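Local coordinates for unsaturated chondroitin disaccharide hydrolase (Streptococcus agalactiae, PDB 3ANJ), which hydrolyses unsaturated chondroitin, hyaluronan and heparin disaccharides, preferring sulfated ones, and releases the 4-deoxy-4,5-didehydro uronic acid from their non-reducing end, at residues L78-E83 against K392-Y397; D175-I180 against N201-S206. All coordinates share one frame; numbering follows the deposited sequence.

How the interactions relate
Both contacts are largely buried, but they differ in chemistry. Interaction 1 ties the C-terminal tail to helix 71-85 through a mixed contact, an apolar wedge beside a glutamate that is bound by lysine, tyrosine, two waters and, weakly, tryptophan. Interaction 2 joins the short helix 176-179 to helix 193-210 by apolar and sulfur-aromatic contacts. It carries the catalytic proton donor Asp175 at one end, whereas interaction 1 lies away from the known sites. Their centres are about 24 Å apart and they do not touch, but helix 116-131 meets side chains of both. The segments of interaction 1 are far apart in sequence, and those of interaction 2 fall between them.

Interaction 1. Residues L78-E83 against K392-Y397; sequences LWLAYE and KDWELY
Leu80 pushes its CD2 methyl into the angle between two aromatic side chains, 3.9 Å from Trp394 CE2 and 3.8 Å from Tyr397 CE2. The two rings already touch each other, since CZ2 of Trp394 lies over the centre of the Tyr397 ring. The preceding residue, Trp79, adds its CB, 3.9 Å from CZ of Tyr397, while its indole leads away to helix 116-131 and gives its NE1 proton to the carbonyl of Ser123.

Beside this apolar wedge sits the carboxylate of Glu83. Its chain bends at chi2 (-96°), which turns the carboxylate across the tail segment. The hydroxyl of Tyr397 donates to OE1 over 2.8 Å, meeting the anti lone pair, and the carboxylate lies 32° from the plane of the phenol ring. Trp394 NE1 reaches the same OE1 at 3.1 Å, a weak bond with an N-H...O angle of 138°. The other oxygen, OE2, forms a salt bridge with NZ of Lys392 at 2.8 Å, also through its anti lone pair; NZ makes a further weak bond to the carbonyl oxygen of Glu83. Two waters add bridges, one donating to OE2 and accepting from the backbone N of Glu395, the other donating to both OE1 and the carbonyl oxygen of Glu395.

In the alpha6/alpha6-barrel the contact closes the C-terminal tail, just beyond helix 377-391, onto helix 71-85. Tyr381 of helix 377-391 touches both Leu80 and Tyr397. With OE1 accepting from a phenol and a water, and weakly from an indole, and OE2 from an ammonium and a water, Glu83 is probably held as a carboxylate whose charge is shared among donors along the tail.

Interaction 2. Residues D175-I180 against N201-S206; sequences DCLLNI and NHFYAS
Cys176 brings its sulfur to the edge of the His202 imidazole, with SG 3.5 Å from CE1 and 4.6 Å from the ring centroid, at 79° to the ring normal. That angle makes the sulfur-aromatic contact edge-on, and CB of Cys176 lies at the same ring's edge, in its plane. Around this pair the apolar side chains close in. Leu177 lays its CD2 methyl 3.5 Å from CD1 of Phe203, and the same methyl is 3.8 Å from CB of Ser206. Ile180 is forked over the other helix: CG2 packs 3.9 Å from CB of His202, while CD1 comes within 4.0 Å of CB of Phe203. A chi1 of 61° places CG1 between the backbone N and the carbonyl carbon, and this rotation lets the two branches serve different neighbours.

In the next shell, Ser206 turns its hydroxyl back onto its own helix and donates to the carbonyl oxygen of His202 over 2.8 Å. That oxygen also receives the backbone N-H of Ser206, from the opposite face of the carbonyl plane. Farther out, Asn179, in one of its two conformers, links the 175-180 segment to the start of helix 116-131 and the residues just before it, ND2 donating to the carbonyl oxygen of His113 and OD1 accepting from the backbone N of Gly117. Phe203 continues onto Ser259 of helix 246-263.

The contact joins the short helix that follows the catalytic proton donor Asp175 to helix 193-210 of the alpha6/alpha6-barrel. Across the interface the joining forces are apolar and sulfur-aromatic, with the Ser206 hydroxyl satisfied within its own helix, so it probably relies on fit of shape more than on directional polar bonds between the helices.

Interaction 1. Residues L78-E83 against K392-Y397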
ATOM      1  N   LEU A  78       1.093   4.782  13.506  1.00 20.02           N
ATOM      2  CA  LEU A  78       1.556   4.834  14.892  1.00 19.95           C
ATOM      3  C   LEU A  78       2.770   3.923  15.118  1.00 19.93           C
ATOM      4  O   LEU A  78       3.756   4.340  15.734  1.00 20.12           O
ATOM      5  CB  LEU A  78       0.413   4.496  15.864  1.00 20.00           C
ATOM      6  CG  LEU A  78      -0.827   5.412  15.844  1.00 20.32           C
ATOM      7  CD1 LEU A  78      -1.864   4.918  16.829  1.00 20.53           C
ATOM      8  CD2 LEU A  78      -0.471   6.868  16.137  1.00 20.69           C
ATOM      9  N   TRP A  79       2.705   2.694  14.608  1.00 19.58           N
ATOM     10  CA  TRP A  79       3.824   1.763  14.747  1.00 19.69           C
ATOM     11  C   TRP A  79       5.067   2.273  14.019  1.00 19.66           C
ATOM     12  O   TRP A  79       6.173   2.191  14.549  1.00 19.52           O
ATOM     13  CB  TRP A  79       3.459   0.353  14.266  1.00 19.64           C
ATOM     14  CG  TRP A  79       2.527  -0.408  15.183  1.00 20.09           C
ATOM     15  CD1 TRP A  79       1.360  -1.021  14.831  1.00 19.93           C
ATOM     16  CD2 TRP A  79       2.691  -0.643  16.593  1.00 20.55           C
ATOM     17  NE1 TRP A  79       0.788  -1.623  15.926  1.00 19.80           N
ATOM     18  CE2 TRP A  79       1.583  -1.405  17.020  1.00 20.31           C
ATOM     19  CE3 TRP A  79       3.667  -0.283  17.535  1.00 20.30           C
ATOM     20  CZ2 TRP A  79       1.416  -1.809  18.353  1.00 20.52           C
ATOM     21  CZ3 TRP A  79       3.503  -0.689  18.858  1.00 21.40           C
ATOM     22  CH2 TRP A  79       2.387  -1.447  19.251  1.00 20.40           C
ATOM     23  N   LEU A  80       4.880   2.822  12.823  1.00 19.86           N
ATOM     24  CA  LEU A  80       6.004   3.388  12.061  1.00 20.28           C
ATOM     25  C   LEU A  80       6.676   4.536  12.806  1.00 20.54           C
ATOM     26  O   LEU A  80       7.909   4.611  12.870  1.00 20.62           O
ATOM     27  CB  LEU A  80       5.558   3.836  10.667  1.00 20.13           C
ATOM     28  CG  LEU A  80       5.212   2.710   9.687  1.00 20.04           C
ATOM     29  CD1 LEU A  80       4.616   3.323   8.434  1.00 18.98           C
ATOM     30  CD2 LEU A  80       6.422   1.832   9.345  1.00 18.52           C
ATOM     31  N   ALA A  81       5.860   5.426  13.370  1.00 20.62           N
ATOM     32  CA  ALA A  81       6.358   6.504  14.222  1.00 20.95           C
ATOM     33  C   ALA A  81       7.156   5.950  15.402  1.00 21.19           C
ATOM     34  O   ALA A  81       8.202   6.497  15.764  1.00 21.72           O
ATOM     35  CB  ALA A  81       5.205   7.360  14.713  1.00 20.68           C
ATOM     36  N   TYR A  82       6.656   4.863  15.987  1.00 21.63           N
ATOM     37  CA  TYR A  82       7.319   4.174  17.095  1.00 22.40           C
ATOM     38  C   TYR A  82       8.671   3.570  16.693  1.00 22.78           C
ATOM     39  O   TYR A  82       9.615   3.595  17.483  1.00 22.79           O
ATOM     40  CB  TYR A  82       6.389   3.103  17.681  1.00 22.26           C
ATOM     41  CG  TYR A  82       6.924   2.349  18.886  1.00 22.95           C
ATOM     42  CD1 TYR A  82       7.272   1.004  18.785  1.00 23.61           C
ATOM     43  CD2 TYR A  82       7.057   2.973  20.133  1.00 23.03           C
ATOM     44  CE1 TYR A  82       7.747   0.294  19.890  1.00 24.12           C
ATOM     45  CE2 TYR A  82       7.537   2.272  21.243  1.00 23.53           C
ATOM     46  CZ  TYR A  82       7.879   0.934  21.115  1.00 24.53           C
ATOM     47  OH  TYR A  82       8.351   0.224  22.199  1.00 24.69           O
ATOM     48  N   GLU A  83       8.763   3.048  15.470  1.00 23.36           N
ATOM     49  CA  GLU A  83      10.037   2.566  14.906  1.00 24.12           C
ATOM     50  C   GLU A  83      11.083   3.681  14.922  1.00 24.03           C
ATOM     51  O   GLU A  83      12.272   3.427  15.108  1.00 24.44           O
ATOM     52  CB  GLU A  83       9.873   2.101  13.450  1.00 24.19           C
ATOM     53  CG  GLU A  83       8.795   1.055  13.192  1.00 25.97           C
ATOM     54  CD  GLU A  83       9.320  -0.373  13.160  1.00 26.55           C
ATOM     55  OE1 GLU A  83       8.504  -1.277  12.921  1.00 26.21           O
ATOM     56  OE2 GLU A  83      10.533  -0.593  13.370  1.00 27.66           O
ATOM     57  N   LYS A 392      15.869   3.639   8.031  1.00 18.72           N
ATOM     58  CA  LYS A 392      16.416   2.564   8.849  1.00 19.62           C
ATOM     59  C   LYS A 392      16.329   1.225   8.128  1.00 19.39           C
ATOM     60  O   LYS A 392      15.722   1.124   7.059  1.00 19.73           O
ATOM     61  CB  LYS A 392      15.687   2.495  10.204  1.00 19.73           C
ATOM     62  CG  LYS A 392      14.225   2.052  10.115  1.00 21.84           C
ATOM     63  CD  LYS A 392      13.555   1.970  11.496  1.00 25.07           C
ATOM     64  CE  LYS A 392      13.953   0.696  12.257  1.00 26.57           C
ATOM     65  NZ  LYS A 392      13.146   0.517  13.506  1.00 28.14           N
ATOM     66  N   ASP A 393      16.939   0.204   8.718  1.00 19.08           N
ATOM     67  CA  ASP A 393      16.748  -1.164   8.264  1.00 19.09           C
ATOM     68  C   ASP A 393      15.434  -1.662   8.868  1.00 19.06           C
ATOM     69  O   ASP A 393      15.396  -2.164   9.990  1.00 18.96           O
ATOM     70  CB  ASP A 393      17.941  -2.032   8.677  1.00 19.23           C
ATOM     71  CG  ASP A 393      17.746  -3.508   8.349  1.00 19.03           C
ATOM     72  OD1 ASP A 393      18.341  -4.337   9.056  1.00 18.67           O
ATOM     73  OD2 ASP A 393      17.002  -3.840   7.397  1.00 18.65           O
ATOM     74  N   TRP A 394      14.349  -1.488   8.117  1.00 18.81           N
ATOM     75  CA  TRP A 394      13.012  -1.745   8.631  1.00 18.70           C
ATOM     76  C   TRP A 394      12.580  -3.204   8.449  1.00 18.85           C
ATOM     77  O   TRP A 394      12.596  -3.726   7.333  1.00 18.42           O
ATOM     78  CB  TRP A 394      12.006  -0.789   7.980  1.00 18.62           C
ATOM     79  CG  TRP A 394      10.593  -0.987   8.459  1.00 18.56           C
ATOM     80  CD1 TRP A 394      10.130  -0.834   9.740  1.00 16.83           C
ATOM     81  CD2 TRP A 394       9.467  -1.382   7.671  1.00 17.78           C
ATOM     82  NE1 TRP A 394       8.789  -1.111   9.795  1.00 17.20           N
ATOM     83  CE2 TRP A 394       8.352  -1.451   8.541  1.00 18.30           C
ATOM     84  CE3 TRP A 394       9.288  -1.691   6.315  1.00 17.93           C
ATOM     85  CZ2 TRP A 394       7.073  -1.799   8.096  1.00 17.87           C
ATOM     86  CZ3 TRP A 394       8.017  -2.043   5.872  1.00 18.01           C
ATOM     87  CH2 TRP A 394       6.924  -2.095   6.764  1.00 17.46           C
ATOM     88  N   GLU A 395      12.207  -3.853   9.553  1.00 18.89           N
ATOM     89  CA  GLU A 395      11.626  -5.194   9.501  1.00 19.32           C
ATOM     90  C   GLU A 395      10.150  -5.094   9.115  1.00 18.62           C
ATOM     91  O   GLU A 395       9.359  -4.460   9.818  1.00 18.05           O
ATOM     92  CB  GLU A 395      11.801  -5.923  10.849  1.00 19.99           C
ATOM     93  CG  GLU A 395      11.057  -7.262  10.982  1.00 23.05           C
ATOM     94  CD  GLU A 395      11.519  -8.355  10.016  1.00 28.03           C
ATOM     95  OE1 GLU A 395      12.632  -8.268   9.450  1.00 30.09           O
ATOM     96  OE2 GLU A 395      10.756  -9.330   9.831  1.00 30.99           O
ATOM     97  N   LEU A 396       9.795  -5.731   7.999  1.00 17.85           N
ATOM     98  CA  LEU A 396       8.454  -5.605   7.413  1.00 17.62           C
ATOM     99  C   LEU A 396       7.326  -6.154   8.284  1.00 17.59           C
ATOM    100  O   LEU A 396       7.422  -7.265   8.812  1.00 17.30           O
ATOM    101  CB  LEU A 396       8.396  -6.296   6.045  1.00 17.28           C
ATOM    102  CG  LEU A 396       8.684  -5.482   4.779  1.00 17.22           C
ATOM    103  CD1 LEU A 396      10.112  -4.959   4.759  1.00 14.72           C
ATOM    104  CD2 LEU A 396       8.425  -6.359   3.564  1.00 16.82           C
ATOM    105  N   TYR A 397       6.252  -5.374   8.403  1.00 17.43           N
ATOM    106  CA  TYR A 397       5.004  -5.875   8.971  1.00 17.61           C
ATOM    107  C   TYR A 397       4.426  -6.920   8.022  1.00 17.74           C
ATOM    108  O   TYR A 397       3.968  -7.979   8.463  1.00 17.56           O
ATOM    109  CB  TYR A 397       3.987  -4.738   9.201  1.00 17.39           C
ATOM    110  CG  TYR A 397       4.509  -3.552   9.992  1.00 17.35           C
ATOM    111  CD1 TYR A 397       5.543  -3.702  10.916  1.00 16.99           C
ATOM    112  CD2 TYR A 397       3.948  -2.280   9.830  1.00 17.01           C
ATOM    113  CE1 TYR A 397       6.022  -2.626  11.642  1.00 16.95           C
ATOM    114  CE2 TYR A 397       4.419  -1.189  10.558  1.00 16.98           C
ATOM    115  CZ  TYR A 397       5.462  -1.375  11.463  1.00 17.38           C
ATOM    116  OH  TYR A 397       5.955  -0.318  12.194  1.00 16.45           O
TER
HETATM  117  O   HOH W   1      12.436  -2.617  12.041  1.00 14.05           O
HETATM  118  O   HOH W   2       9.242  -3.802  12.488  1.00 21.46           O

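Interaction 2. Residues D175-I180 against N201-S206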
ATOM      1  N   ASP A 175      -5.359  -6.193  -5.449  0.50 28.86           N
ATOM      2  CA  ASP A 175      -4.991  -5.910  -4.059  0.50 28.77           C
ATOM      3  C   ASP A 175      -4.977  -7.164  -3.180  0.50 28.63           C
ATOM      4  O   ASP A 175      -4.633  -7.094  -1.998  0.50 28.58           O
ATOM      5  CB  ASP A 175      -5.870  -4.808  -3.455  0.50 28.93           C
ATOM      6  CG  ASP A 175      -7.203  -5.320  -2.968  0.50 29.14           C
ATOM      7  OD1 ASP A 175      -8.138  -4.500  -2.856  0.50 29.71           O
ATOM      8  OD2 ASP A 175      -7.317  -6.532  -2.688  0.50 29.25           O
ATOM      9  N   CYS A 176      -5.342  -8.306  -3.765  1.00 28.34           N
ATOM     10  CA  CYS A 176      -5.172  -9.604  -3.109  1.00 28.48           C
ATOM     11  C   CYS A 176      -3.700 -10.005  -2.974  1.00 27.35           C
ATOM     12  O   CYS A 176      -3.362 -10.846  -2.146  1.00 27.03           O
ATOM     13  CB  CYS A 176      -5.951 -10.699  -3.842  1.00 28.87           C
ATOM     14  SG  CYS A 176      -7.741 -10.646  -3.582  1.00 33.47           S
ATOM     15  N   LEU A 177      -2.829  -9.401  -3.784  1.00 26.47           N
ATOM     16  CA  LEU A 177      -1.385  -9.628  -3.657  1.00 25.74           C
ATOM     17  C   LEU A 177      -0.836  -9.109  -2.325  1.00 25.43           C
ATOM     18  O   LEU A 177       0.141  -9.641  -1.807  1.00 25.55           O
ATOM     19  CB  LEU A 177      -0.620  -9.012  -4.832  1.00 25.59           C
ATOM     20  CG  LEU A 177      -0.940  -9.544  -6.235  1.00 25.14           C
ATOM     21  CD1 LEU A 177      -0.016  -8.903  -7.276  1.00 24.44           C
ATOM     22  CD2 LEU A 177      -0.861 -11.070  -6.294  1.00 24.41           C
ATOM     23  N   LEU A 178      -1.475  -8.076  -1.782  1.00 25.03           N
ATOM     24  CA  LEU A 178      -1.162  -7.575  -0.443  1.00 24.91           C
ATOM     25  C   LEU A 178      -1.855  -8.410   0.638  1.00 24.69           C
ATOM     26  O   LEU A 178      -1.253  -8.707   1.671  1.00 25.04           O
ATOM     27  CB  LEU A 178      -1.568  -6.100  -0.300  1.00 24.86           C
ATOM     28  CG  LEU A 178      -0.731  -4.924  -0.838  1.00 25.11           C
ATOM     29  CD1 LEU A 178       0.475  -4.619   0.057  1.00 25.71           C
ATOM     30  CD2 LEU A 178      -0.315  -5.084  -2.297  1.00 25.30           C
ATOM     31  N   ASN A 179      -3.107  -8.787   0.370  0.50 24.47           N
ATOM     32  CA  ASN A 179      -3.946  -9.549   1.301  0.50 24.11           C
ATOM     33  C   ASN A 179      -3.365 -10.911   1.685  0.50 23.77           C
ATOM     34  O   ASN A 179      -3.483 -11.339   2.836  0.50 23.84           O
ATOM     35  CB  ASN A 179      -5.350  -9.726   0.714  0.50 24.17           C
ATOM     36  CG  ASN A 179      -6.348 -10.248   1.729  0.50 24.31           C
ATOM     37  OD1 ASN A 179      -6.130 -10.151   2.935  0.50 25.00           O
ATOM     38  ND2 ASN A 179      -7.452 -10.802   1.243  0.50 23.81           N
ATOM     39  N   ILE A 180      -2.734 -11.577   0.721  1.00 23.33           N
ATOM     40  CA  ILE A 180      -2.153 -12.917   0.930  1.00 22.66           C
ATOM     41  C   ILE A 180      -0.901 -12.939   1.827  1.00 22.17           C
ATOM     42  O   ILE A 180      -0.489 -14.004   2.287  1.00 22.05           O
ATOM     43  CB  ILE A 180      -1.859 -13.664  -0.402  1.00 22.56           C
ATOM     44  CG1 ILE A 180      -0.841 -12.886  -1.257  1.00 22.33           C
ATOM     45  CG2 ILE A 180      -3.169 -13.966  -1.143  1.00 22.18           C
ATOM     46  CD1 ILE A 180      -0.205 -13.694  -2.378  1.00 21.75           C
ATOM     47  N   ASN A 201      -1.312 -20.350  -4.621  1.00 25.61           N
ATOM     48  CA  ASN A 201      -2.369 -20.484  -5.626  1.00 26.03           C
ATOM     49  C   ASN A 201      -2.999 -19.138  -5.964  1.00 26.02           C
ATOM     50  O   ASN A 201      -3.230 -18.825  -7.134  1.00 25.99           O
ATOM     51  CB  ASN A 201      -3.458 -21.461  -5.156  1.00 26.15           C
ATOM     52  CG  ASN A 201      -3.009 -22.915  -5.204  1.00 27.31           C
ATOM     53  OD1 ASN A 201      -1.989 -23.250  -5.808  1.00 28.12           O
ATOM     54  ND2 ASN A 201      -3.781 -23.791  -4.564  1.00 29.30           N
ATOM     55  N   HIS A 202      -3.255 -18.339  -4.932  1.00 25.90           N
ATOM     56  CA  HIS A 202      -3.904 -17.055  -5.122  1.00 26.13           C
ATOM     57  C   HIS A 202      -2.999 -16.041  -5.812  1.00 25.37           C
ATOM     58  O   HIS A 202      -3.480 -15.195  -6.568  1.00 25.17           O
ATOM     59  CB  HIS A 202      -4.420 -16.499  -3.798  1.00 26.77           C
ATOM     60  CG  HIS A 202      -5.709 -15.756  -3.933  1.00 29.26           C
ATOM     61  ND1 HIS A 202      -5.769 -14.384  -4.057  1.00 31.84           N
ATOM     62  CD2 HIS A 202      -6.989 -16.196  -3.988  1.00 31.34           C
ATOM     63  CE1 HIS A 202      -7.031 -14.010  -4.169  1.00 31.91           C
ATOM     64  NE2 HIS A 202      -7.792 -15.089  -4.129  1.00 32.57           N
ATOM     65  N   PHE A 203      -1.694 -16.123  -5.561  1.00 24.84           N
ATOM     66  CA  PHE A 203      -0.767 -15.245  -6.269  1.00 24.25           C
ATOM     67  C   PHE A 203      -0.849 -15.450  -7.780  1.00 24.22           C
ATOM     68  O   PHE A 203      -0.950 -14.480  -8.531  1.00 24.01           O
ATOM     69  CB  PHE A 203       0.694 -15.417  -5.836  1.00 23.72           C
ATOM     70  CG  PHE A 203       1.636 -14.595  -6.673  1.00 22.75           C
ATOM     71  CD1 PHE A 203       1.897 -13.267  -6.343  1.00 21.40           C
ATOM     72  CD2 PHE A 203       2.185 -15.113  -7.844  1.00 21.89           C
ATOM     73  CE1 PHE A 203       2.727 -12.478  -7.138  1.00 21.00           C
ATOM     74  CE2 PHE A 203       3.015 -14.332  -8.653  1.00 21.44           C
ATOM     75  CZ  PHE A 203       3.287 -13.013  -8.296  1.00 21.57           C
ATOM     76  N   TYR A 204      -0.762 -16.708  -8.216  1.00 24.36           N
ATOM     77  CA  TYR A 204      -0.754 -17.019  -9.645  1.00 24.92           C
ATOM     78  C   TYR A 204      -2.107 -16.749 -10.288  1.00 25.53           C
ATOM     79  O   TYR A 204      -2.168 -16.288 -11.423  1.00 25.77           O
ATOM     80  CB  TYR A 204      -0.283 -18.456  -9.914  1.00 24.91           C
ATOM     81  CG  TYR A 204       1.186 -18.665  -9.616  1.00 24.03           C
ATOM     82  CD1 TYR A 204       1.594 -19.460  -8.549  1.00 23.26           C
ATOM     83  CD2 TYR A 204       2.169 -18.052 -10.396  1.00 23.55           C
ATOM     84  CE1 TYR A 204       2.948 -19.653  -8.271  1.00 22.83           C
ATOM     85  CE2 TYR A 204       3.521 -18.232 -10.123  1.00 22.68           C
ATOM     86  CZ  TYR A 204       3.903 -19.029  -9.058  1.00 22.33           C
ATOM     87  OH  TYR A 204       5.240 -19.203  -8.788  1.00 22.02           O
ATOM     88  N   ALA A 205      -3.181 -17.022  -9.547  1.00 26.14           N
ATOM     89  CA  ALA A 205      -4.544 -16.743 -10.004  1.00 26.98           C
ATOM     90  C   ALA A 205      -4.749 -15.253 -10.246  1.00 27.47           C
ATOM     91  O   ALA A 205      -5.359 -14.862 -11.242  1.00 27.26           O
ATOM     92  CB  ALA A 205      -5.562 -17.259  -9.000  1.00 27.00           C
ATOM     93  N   SER A 206      -4.232 -14.432  -9.331  1.00 28.01           N
ATOM     94  CA  SER A 206      -4.318 -12.979  -9.449  1.00 28.66           C
ATOM     95  C   SER A 206      -3.410 -12.444 -10.554  1.00 29.00           C
ATOM     96  O   SER A 206      -3.835 -11.615 -11.357  1.00 29.48           O
ATOM     97  CB  SER A 206      -3.986 -12.308  -8.110  1.00 28.75           C
ATOM     98  OG  SER A 206      -4.813 -12.812  -7.072  1.00 28.87           O
TER